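Local coordinates for protein PfVFT1 (Plasmodium falciparum, PDB 5JKQ) that is a bi-lobed Venus flytrap protein resembling solute-binding proteins, which probably binds a small molecule between its two lobes, at residues V42-I47 against T274-Y279; E71-K76 against K116-D121; G92-N97 against F102-M107; S240-V243 against S247-I250. The protein carries 3 engineered substitutions. One frame throughout, in Å; residues are numbered along the deposited sequence.

Interaction 1: residues V42-I47 against T274-Y279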
# COMPACT_ATOMS: atom_id res chain seq x y z
N VAL A 42 12.59 6.96 -1.56
CA VAL A 42 11.54 6.49 -0.67
C VAL A 42 11.85 5.07 -0.20
O VAL A 42 12.50 4.30 -0.90
CB VAL A 42 10.15 6.54 -1.35
CG1 VAL A 42 9.70 7.98 -1.55
CG2 VAL A 42 10.16 5.79 -2.67
N ASP A 43 11.38 4.75 1.01
CA ASP A 43 11.74 3.50 1.66
C ASP A 43 10.69 2.42 1.43
O ASP A 43 10.04 1.95 2.37
CB ASP A 43 11.94 3.75 3.16
CG ASP A 43 12.66 2.61 3.86
OD1 ASP A 43 13.23 1.74 3.17
OD2 ASP A 43 12.67 2.59 5.11
N TYR A 44 10.53 2.02 0.17
CA TYR A 44 9.59 0.96 -0.20
C TYR A 44 10.32 -0.23 -0.81
O TYR A 44 11.36 -0.07 -1.44
CB TYR A 44 8.55 1.48 -1.18
CG TYR A 44 7.63 2.55 -0.64
CD1 TYR A 44 6.74 2.27 0.40
CD2 TYR A 44 7.63 3.83 -1.17
CE1 TYR A 44 5.90 3.24 0.89
CE2 TYR A 44 6.78 4.81 -0.68
CZ TYR A 44 5.92 4.51 0.35
OH TYR A 44 5.08 5.48 0.84
N SER A 45 9.74 -1.41 -0.63
CA SER A 45 10.23 -2.62 -1.28
C SER A 45 9.17 -3.15 -2.24
O SER A 45 7.98 -3.02 -1.98
CB SER A 45 10.60 -3.69 -0.25
OG SER A 45 9.45 -4.17 0.42
N VAL A 46 9.62 -3.72 -3.36
CA VAL A 46 8.71 -4.28 -4.35
C VAL A 46 8.35 -5.71 -4.00
O VAL A 46 9.05 -6.36 -3.22
CB VAL A 46 9.31 -4.24 -5.77
CG1 VAL A 46 9.48 -2.81 -6.24
CG2 VAL A 46 10.64 -5.00 -5.82
N ILE A 47 7.25 -6.20 -4.58
CA ILE A 47 6.79 -7.56 -4.34
C ILE A 47 7.94 -8.54 -4.59
O ILE A 47 8.66 -8.44 -5.58
CB ILE A 47 5.56 -7.92 -5.21
CG1 ILE A 47 5.14 -9.37 -4.99
CG2 ILE A 47 5.84 -7.66 -6.69
CD1 ILE A 47 3.64 -9.58 -5.00
N THR A 274 3.93 -3.62 5.85
CA THR A 274 2.63 -3.04 5.55
C THR A 274 2.51 -2.93 4.04
O THR A 274 3.25 -2.16 3.41
CB THR A 274 2.44 -1.66 6.22
OG1 THR A 274 2.54 -1.80 7.65
CG2 THR A 274 1.10 -1.05 5.86
N GLY A 275 1.60 -3.70 3.45
CA GLY A 275 1.45 -3.74 2.01
C GLY A 275 0.57 -2.64 1.45
O GLY A 275 -0.29 -2.10 2.15
N HIS A 276 0.80 -2.31 0.18
CA HIS A 276 -0.02 -1.36 -0.55
C HIS A 276 -0.56 -2.01 -1.82
O HIS A 276 0.18 -2.70 -2.53
CB HIS A 276 0.77 -0.10 -0.92
CG HIS A 276 1.36 0.60 0.26
ND1 HIS A 276 0.63 1.47 1.05
CD2 HIS A 276 2.61 0.58 0.78
CE1 HIS A 276 1.41 1.95 2.01
NE2 HIS A 276 2.61 1.42 1.87
N SER A 277 -1.84 -1.79 -2.12
CA SER A 277 -2.45 -2.38 -3.30
C SER A 277 -3.56 -1.50 -3.89
O SER A 277 -4.09 -0.61 -3.22
CB SER A 277 -3.02 -3.77 -2.96
OG SER A 277 -3.90 -3.70 -1.85
N ALA A 278 -3.89 -1.76 -5.15
CA ALA A 278 -5.00 -1.10 -5.81
C ALA A 278 -6.26 -1.95 -5.64
O ALA A 278 -6.17 -3.16 -5.47
CB ALA A 278 -4.70 -0.87 -7.28
N TYR A 279 -7.42 -1.30 -5.68
CA TYR A 279 -8.69 -2.00 -5.52
C TYR A 279 -9.57 -1.83 -6.76
O TYR A 279 -9.54 -0.80 -7.43
CB TYR A 279 -9.42 -1.49 -4.27
CG TYR A 279 -8.78 -1.99 -2.99
CD1 TYR A 279 -7.73 -1.30 -2.40
CD2 TYR A 279 -9.22 -3.15 -2.37
CE1 TYR A 279 -7.14 -1.75 -1.23
CE2 TYR A 279 -8.64 -3.61 -1.21
CZ TYR A 279 -7.60 -2.91 -0.64
OH TYR A 279 -7.02 -3.37 0.52
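Both ring nitrogens of His276, the residue that meets Tyr44 across this contact, are engaged: ND1 is hydrogen-bonded to the backbone O of Tyr150 and NE2 to ND1 of His177. A carbonyl can only accept, so ND1 should carry a hydrogen, and NE2 then most probably receives one from His177. Two bonds at well-separated points of the ring fix its rotation about the CB-CG bond. NE2 is also the atom that comes closest to the tyrosine, lying 3.9 Å from Tyr44 CE1.

The two rings stand at 90° to each other with their centroids 5.7 Å apart, yet the approach is oblique, and the geometry supports neither a stack nor a true T-shaped pair. Only 59 Å² is buried between the segments, and this pair accounts for essentially all of it. Tyr44 CG is anti to the carbonyl carbon and beside the backbone N (chi1 -65°); from there CE1 of the ring reaches His276, although the CA-CB bond does not itself aim there. The phenol OH is hydrogen-bonded to Trp103 NE1. The indole also meets both the Tyr44 and His276 rings edge-to-face, so it ties together two groups that barely touch directly.

Around this aromatic group, strand 175-184 runs between the two segments: Ser45 pairs with Lys176, while Thr274 and His276 pair with His177 and Ile175. Strand 265-281 thus follows one side of 175-184 and the short strand 45-46 the other, with Val46 resting on helix 32-39.

Interaction 2: residues E71-K76 against K116-D121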
# COMPACT_ATOMS: atom_id res chain seq x y z
N GLU A 71 -13.28 -0.88 -22.29
CA GLU A 71 -13.75 0.50 -22.19
C GLU A 71 -12.56 1.45 -22.16
O GLU A 71 -12.53 2.47 -22.85
CB GLU A 71 -14.62 0.70 -20.94
CG GLU A 71 -15.85 -0.19 -20.90
CD GLU A 71 -16.67 0.02 -19.64
OE1 GLU A 71 -16.35 0.95 -18.86
OE2 GLU A 71 -17.63 -0.74 -19.42
N ILE A 72 -11.57 1.10 -21.34
CA ILE A 72 -10.34 1.89 -21.23
C ILE A 72 -9.65 1.99 -22.58
O ILE A 72 -9.16 3.06 -22.96
CB ILE A 72 -9.38 1.26 -20.18
CG1 ILE A 72 -9.98 1.38 -18.79
CG2 ILE A 72 -8.01 1.94 -20.20
CD1 ILE A 72 -9.40 0.42 -17.78
N ILE A 73 -9.62 0.88 -23.31
CA ILE A 73 -8.94 0.81 -24.60
C ILE A 73 -9.61 1.71 -25.64
O ILE A 73 -8.94 2.43 -26.37
CB ILE A 73 -8.89 -0.64 -25.13
CG1 ILE A 73 -7.93 -1.47 -24.28
CG2 ILE A 73 -8.42 -0.69 -26.59
CD1 ILE A 73 -8.04 -2.96 -24.50
N LYS A 74 -10.94 1.67 -25.69
CA LYS A 74 -11.69 2.43 -26.69
C LYS A 74 -11.56 3.94 -26.47
O LYS A 74 -11.47 4.71 -27.42
CB LYS A 74 -13.16 2.02 -26.68
CG LYS A 74 -13.41 0.69 -27.39
CD LYS A 74 -14.80 0.15 -27.09
CE LYS A 74 -15.09 -1.11 -27.90
NZ LYS A 74 -16.11 -1.98 -27.25
N LYS A 75 -11.54 4.35 -25.20
CA LYS A 75 -11.43 5.77 -24.87
C LYS A 75 -9.98 6.22 -24.71
O LYS A 75 -9.71 7.42 -24.59
CB LYS A 75 -12.21 6.07 -23.58
CG LYS A 75 -13.68 6.36 -23.80
CD LYS A 75 -14.57 5.49 -22.93
CE LYS A 75 -14.38 5.79 -21.45
NZ LYS A 75 -15.22 4.91 -20.59
N LYS A 76 -9.05 5.27 -24.72
CA LYS A 76 -7.64 5.56 -24.43
C LYS A 76 -7.52 6.36 -23.14
O LYS A 76 -6.76 7.32 -23.05
CB LYS A 76 -6.98 6.31 -25.59
CG LYS A 76 -6.62 5.45 -26.80
CD LYS A 76 -5.76 6.23 -27.79
CE LYS A 76 -5.18 5.34 -28.88
NZ LYS A 76 -6.20 4.84 -29.84
N LYS A 116 2.27 0.52 -23.87
CA LYS A 116 3.23 0.03 -24.84
C LYS A 116 2.94 -1.41 -25.27
O LYS A 116 3.55 -1.92 -26.21
CB LYS A 116 4.65 0.12 -24.28
CG LYS A 116 5.25 1.52 -24.38
CD LYS A 116 6.69 1.57 -23.90
CE LYS A 116 6.79 1.51 -22.39
NZ LYS A 116 8.20 1.60 -21.92
N HIS A 117 2.00 -2.06 -24.59
CA HIS A 117 1.60 -3.42 -24.95
C HIS A 117 0.27 -3.42 -25.69
O HIS A 117 0.13 -4.07 -26.73
CB HIS A 117 1.51 -4.31 -23.72
CG HIS A 117 1.01 -5.69 -24.02
ND1 HIS A 117 1.55 -6.47 -25.01
CD2 HIS A 117 0.01 -6.42 -23.47
CE1 HIS A 117 0.91 -7.63 -25.06
NE2 HIS A 117 -0.03 -7.62 -24.14
N ILE A 118 -0.72 -2.71 -25.15
CA ILE A 118 -2.01 -2.59 -25.82
C ILE A 118 -1.82 -1.81 -27.11
O ILE A 118 -2.28 -2.22 -28.18
CB ILE A 118 -3.06 -1.89 -24.95
CG1 ILE A 118 -3.29 -2.68 -23.66
CG2 ILE A 118 -4.37 -1.73 -25.73
CD1 ILE A 118 -4.33 -2.09 -22.71
N PHE A 119 -1.14 -0.68 -26.99
CA PHE A 119 -0.81 0.17 -28.13
C PHE A 119 0.70 0.08 -28.37
O PHE A 119 1.31 -0.93 -28.05
CB PHE A 119 -1.27 1.60 -27.87
CG PHE A 119 -2.76 1.73 -27.73
CD1 PHE A 119 -3.58 1.72 -28.85
CD2 PHE A 119 -3.35 1.84 -26.48
CE1 PHE A 119 -4.95 1.83 -28.72
CE2 PHE A 119 -4.72 1.95 -26.35
CZ PHE A 119 -5.52 1.95 -27.47
N ASN A 120 1.28 1.14 -28.93
CA ASN A 120 2.70 1.12 -29.29
C ASN A 120 3.41 2.41 -28.86
O ASN A 120 4.34 2.87 -29.51
CB ASN A 120 2.85 0.92 -30.80
CG ASN A 120 4.11 0.15 -31.17
OD1 ASN A 120 4.28 -1.00 -30.77
ND2 ASN A 120 4.98 0.78 -31.95
N ASP A 121 2.96 2.98 -27.74
CA ASP A 121 3.59 4.17 -27.18
C ASP A 121 3.18 4.35 -25.72
O ASP A 121 2.06 4.02 -25.33
CB ASP A 121 3.21 5.42 -27.99
CG ASP A 121 3.84 6.69 -27.44
OD1 ASP A 121 5.03 6.94 -27.71
OD2 ASP A 121 3.14 7.44 -26.73
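Apolar packing joins Ile73 to both Ile118 and Phe119. The gamma methylene CG1 of Ile73 lies 3.9 Å from Ile118 CG2, and Ile118 CD1 is close to the same carbon. The other branch of Ile73 turns to the ring, with CG2 4.0 Å from Phe119 CZ. Ile73 and Ile118 also have the nearest CA atoms of the two segments, 7.8 Å apart.

A CH-pi contact adds Lys76. Its CE lies 3.9 Å from the centroid of the Phe119 ring and 26° off the ring normal, placing it over one face. The chain is extended up to its last torsion and then bends (chi4 70°), bringing NZ to 3.4 Å from Phe119 CE1, above the ring plane on the same side as CE but beyond the rim. The opposite face is backed by CG2 of the preceding residue, Ile118, so the ring is sandwiched between aliphatic carbons.

A backbone oxygen supplies the remaining contact: Ile73 O sits at the ring edge, 3.6 Å from Phe119 CZ. That carbonyl belongs to the closing turn of helix 68-75, a Schellman motif in which Lys76, with positive phi (50°), is the C-prime residue.

No hydrogen bonds link the two segments; apart from that carbonyl, the contacts are apolar packing and one CH-pi contact, so dispersion probably dominates. The lysine contributes mainly through its methylenes, while its ammonium group, probably charged, remains at the exposed margin of the contact.

Interaction 3: residues G92-N97 against F102-M107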
# COMPACT_ATOMS: atom_id res chain seq x y z
N GLY A 92 4.05 11.69 -2.39
CA GLY A 92 2.89 11.88 -3.24
C GLY A 92 2.07 13.09 -2.85
O GLY A 92 1.56 13.16 -1.73
N ASN A 93 1.93 14.03 -3.78
CA ASN A 93 1.16 15.25 -3.55
C ASN A 93 -0.06 15.30 -4.47
O ASN A 93 0.07 15.42 -5.69
CB ASN A 93 2.04 16.48 -3.78
CG ASN A 93 1.37 17.76 -3.35
OD1 ASN A 93 0.23 17.76 -2.87
ND2 ASN A 93 2.07 18.88 -3.50
N TYR A 94 -1.24 15.21 -3.86
CA TYR A 94 -2.50 15.19 -4.60
C TYR A 94 -3.31 16.47 -4.42
O TYR A 94 -4.50 16.51 -4.72
CB TYR A 94 -3.34 13.98 -4.17
CG TYR A 94 -2.71 12.65 -4.50
CD1 TYR A 94 -1.69 12.13 -3.72
CD2 TYR A 94 -3.14 11.91 -5.59
CE1 TYR A 94 -1.11 10.91 -4.01
CE2 TYR A 94 -2.57 10.69 -5.90
CZ TYR A 94 -1.56 10.20 -5.10
OH TYR A 94 -0.99 8.98 -5.40
N GLU A 95 -2.66 17.52 -3.92
CA GLU A 95 -3.30 18.82 -3.79
C GLU A 95 -3.46 19.47 -5.17
O GLU A 95 -4.27 20.37 -5.35
CB GLU A 95 -2.51 19.74 -2.86
CG GLU A 95 -2.91 19.60 -1.39
CD GLU A 95 -2.08 20.49 -0.46
OE1 GLU A 95 -1.15 21.16 -0.95
OE2 GLU A 95 -2.37 20.50 0.75
N GLN A 96 -2.68 18.98 -6.13
CA GLN A 96 -2.80 19.40 -7.52
C GLN A 96 -3.20 18.22 -8.41
O GLN A 96 -2.92 17.07 -8.08
CB GLN A 96 -1.48 20.01 -8.01
CG GLN A 96 -0.26 19.14 -7.75
CD GLN A 96 0.98 19.66 -8.45
OE1 GLN A 96 1.99 19.95 -7.81
NE2 GLN A 96 0.91 19.77 -9.77
N ASN A 97 -3.85 18.53 -9.53
CA ASN A 97 -4.26 17.51 -10.49
C ASN A 97 -3.79 17.90 -11.89
O ASN A 97 -4.21 18.94 -12.41
CB ASN A 97 -5.78 17.34 -10.46
CG ASN A 97 -6.24 16.07 -11.15
OD1 ASN A 97 -5.65 15.63 -12.13
ND2 ASN A 97 -7.31 15.47 -10.63
N PHE A 102 6.03 10.17 -5.72
CA PHE A 102 6.31 8.76 -5.96
C PHE A 102 5.09 7.98 -6.42
O PHE A 102 5.09 7.39 -7.50
CB PHE A 102 6.89 8.11 -4.71
CG PHE A 102 7.06 6.63 -4.83
CD1 PHE A 102 8.09 6.09 -5.59
CD2 PHE A 102 6.19 5.77 -4.18
CE1 PHE A 102 8.24 4.72 -5.70
CE2 PHE A 102 6.34 4.40 -4.29
CZ PHE A 102 7.37 3.87 -5.04
N TRP A 103 4.05 7.96 -5.59
CA TRP A 103 2.88 7.12 -5.86
C TRP A 103 2.20 7.47 -7.19
O TRP A 103 1.82 6.57 -7.93
CB TRP A 103 1.89 7.22 -4.70
CG TRP A 103 2.30 6.39 -3.54
CD1 TRP A 103 2.68 6.84 -2.30
CD2 TRP A 103 2.42 4.96 -3.50
NE1 TRP A 103 3.01 5.77 -1.50
CE2 TRP A 103 2.86 4.61 -2.20
CE3 TRP A 103 2.19 3.94 -4.43
CZ2 TRP A 103 3.07 3.29 -1.82
CZ3 TRP A 103 2.40 2.63 -4.04
CH2 TRP A 103 2.84 2.32 -2.75
N PRO A 104 2.04 8.77 -7.49
CA PRO A 104 1.57 9.12 -8.83
C PRO A 104 2.51 8.61 -9.92
O PRO A 104 2.04 8.08 -10.93
CB PRO A 104 1.54 10.65 -8.81
CG PRO A 104 1.32 10.99 -7.39
CD PRO A 104 2.06 9.94 -6.60
N ASP A 105 3.82 8.76 -9.72
CA ASP A 105 4.80 8.29 -10.70
C ASP A 105 4.73 6.78 -10.89
O ASP A 105 4.97 6.29 -11.99
CB ASP A 105 6.22 8.68 -10.27
CG ASP A 105 6.60 10.10 -10.68
OD1 ASP A 105 5.90 10.69 -11.54
OD2 ASP A 105 7.61 10.61 -10.16
N VAL A 106 4.42 6.05 -9.82
CA VAL A 106 4.24 4.61 -9.91
C VAL A 106 3.08 4.27 -10.84
O VAL A 106 3.20 3.40 -11.70
CB VAL A 106 3.98 3.98 -8.51
CG1 VAL A 106 3.48 2.53 -8.63
CG2 VAL A 106 5.24 4.03 -7.67
N MSE A 107 1.96 4.97 -10.67
CA MSE A 107 0.78 4.69 -11.48
C MSE A 107 1.02 5.07 -12.94
O MSE A 107 0.49 4.42 -13.84
CB MSE A 107 -0.44 5.44 -10.93
CG MSE A 107 -1.74 5.10 -11.64
SE MSE A 107 -2.25 3.22 -11.43
CE MSE A 107 -3.21 3.39 -9.74
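Gly92 and Phe102 bring the backbones together, their CA atoms 5.4 Å apart, where the loop doubles back beside the first turn of helix 102-118. Gly92 has phi 157° and psi 120°, a conformation suited to a residue without CB, and its CA comes within 4.0 Å of Pro104 CD. Just beyond it, Asn93 forms an Asx turn: its OD1 accepts from Glu95 N at 3.1 Å, with the donor lying above the carbonyl plane.

Tyr94 reaches across to the helix with the oxygen end of its ring. Its OH lies 3.4 Å from Trp103 CB and equally near Pro104 CD, while Tyr94 CZ is 3.8 Å from Pro104 CG in an oblique approach. The hydroxyl thus lies against carbon on this side, and its polar partner is OD2 of Asp148. On the helix, the Trp103 ring carries CE2 of Phe102 over the centre of one face, 3.9 Å above it, so neighbouring aromatic side chains brace one another.

Backbone bonds of Phe102 with Ile90 and of Trp103 with Ile91 tie the helix start to the incoming loop. Tyr94 also packs on Tyr131 of strand 126-132, whereas Phe102 faces helix 32-39 and Trp103 rests against Ile175 of strand 175-184.

Interaction 4: residues S240-V243 against S247-I250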
# COMPACT_ATOMS: atom_id res chain seq x y z
N SER A 240 8.61 9.18 20.41
CA SER A 240 9.89 8.94 21.07
C SER A 240 9.87 9.33 22.55
O SER A 240 10.43 8.64 23.39
CB SER A 240 11.01 9.69 20.36
OG SER A 240 11.19 9.21 19.04
N LYS A 241 9.22 10.46 22.84
CA LYS A 241 9.08 10.94 24.21
C LYS A 241 8.46 9.86 25.09
O LYS A 241 8.86 9.67 26.24
CB LYS A 241 8.24 12.22 24.23
CG LYS A 241 8.20 12.93 25.57
CD LYS A 241 8.58 14.40 25.42
CE LYS A 241 8.40 15.18 26.72
NZ LYS A 241 6.97 15.52 26.99
N SER A 242 7.48 9.15 24.54
CA SER A 242 6.74 8.13 25.28
C SER A 242 7.60 6.91 25.60
O SER A 242 7.49 6.33 26.68
CB SER A 242 5.50 7.71 24.49
OG SER A 242 4.76 6.73 25.19
N VAL A 243 8.44 6.50 24.65
CA VAL A 243 9.34 5.38 24.88
C VAL A 243 10.41 5.75 25.89
O VAL A 243 10.77 4.95 26.76
CB VAL A 243 10.01 4.92 23.56
CG1 VAL A 243 11.11 3.89 23.82
CG2 VAL A 243 8.96 4.35 22.62
N SER A 247 6.82 4.94 29.50
CA SER A 247 5.39 4.67 29.60
C SER A 247 4.96 3.55 28.66
O SER A 247 4.03 2.80 28.95
CB SER A 247 4.59 5.94 29.30
OG SER A 247 4.83 6.40 27.98
N HIS A 248 5.66 3.44 27.53
CA HIS A 248 5.40 2.39 26.55
C HIS A 248 6.68 1.61 26.28
O HIS A 248 7.74 2.19 26.04
CB HIS A 248 4.85 2.99 25.25
CG HIS A 248 3.56 3.71 25.42
ND1 HIS A 248 3.42 4.82 26.23
CD2 HIS A 248 2.33 3.49 24.88
CE1 HIS A 248 2.18 5.25 26.18
NE2 HIS A 248 1.49 4.46 25.37
N ILE A 249 6.58 0.28 26.31
CA ILE A 249 7.76 -0.58 26.22
C ILE A 249 8.48 -0.43 24.89
O ILE A 249 9.71 -0.51 24.83
CB ILE A 249 7.38 -2.07 26.44
CG1 ILE A 249 8.63 -2.94 26.53
CG2 ILE A 249 6.44 -2.56 25.34
CD1 ILE A 249 9.51 -2.66 27.75
N ILE A 250 7.73 -0.21 23.81
CA ILE A 250 8.32 0.01 22.50
C ILE A 250 7.56 1.08 21.73
O ILE A 250 6.42 1.43 22.07
CB ILE A 250 8.35 -1.28 21.64
CG1 ILE A 250 6.93 -1.78 21.34
CG2 ILE A 250 9.17 -2.35 22.33
CD1 ILE A 250 6.87 -2.83 20.26
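Ser247 OG is the acceptor for two groups, Ser242 OG at 2.8 Å and His248 ND1 at 2.7 Å. The imidazole nitrogen uses its in-plane N-H, the serine oxygen lying just 2° out of the His248 ring plane, so the bond sets the rotation of that ring. A third partner, the hydroxyl of Ser245, comes from the turn between the segments. The first torsion of Ser247 places OG between its backbone N and carbonyl carbon, facing the helix, while Ser242 OG, set anti to its own N, reaches across to it.

A backbone bond runs alongside: Ser247 N donates to Ser242 O over 3.2 Å. The donor sits almost in line with the carbonyl (C=O...N 173°), but the N-H itself is bent, at 142°. Ser245 OG bonds to the same carbonyl oxygen, which therefore has two partners at the end of the helix.

Farther along, packing takes over. Val243 CG2 lies 3.7 Å from the carbonyl carbon of Ile250, and Val243 CA is 3.8 Å from His248 O, so the valine meets main chain here. The His248 ring is also met edge-to-face by Phe233.

The arrangement is a tight helix-to-strand turn within a beta-alpha-beta crossover: strand 227-229, helix 236-244 and strand 250-253, with 206-209 lying between and parallel to the two strands.

Overall arrangement
Interactions 1 and 3 form one connected region: their centres are 15 Å apart, and at the start of helix 102-118 Tyr44 touches Phe102 and Trp103, and His276 touches Trp103. Interaction 2 uses the far end of that helix, its centre 22 Å from that of interaction 3. Interaction 4 stands apart, 52 Å between centres from interaction 2 and on the opposite side of the chain's centre. In sequence, interaction 1 encloses all the others, interaction 3 is nested within interaction 2, and interaction 4 follows both. Interaction 1 lies near the middle, on long strand 265-281, consistent with a bi-lobed Venus flytrap whose lobes share central strands, with interactions 2 and 4 placed toward its two ends.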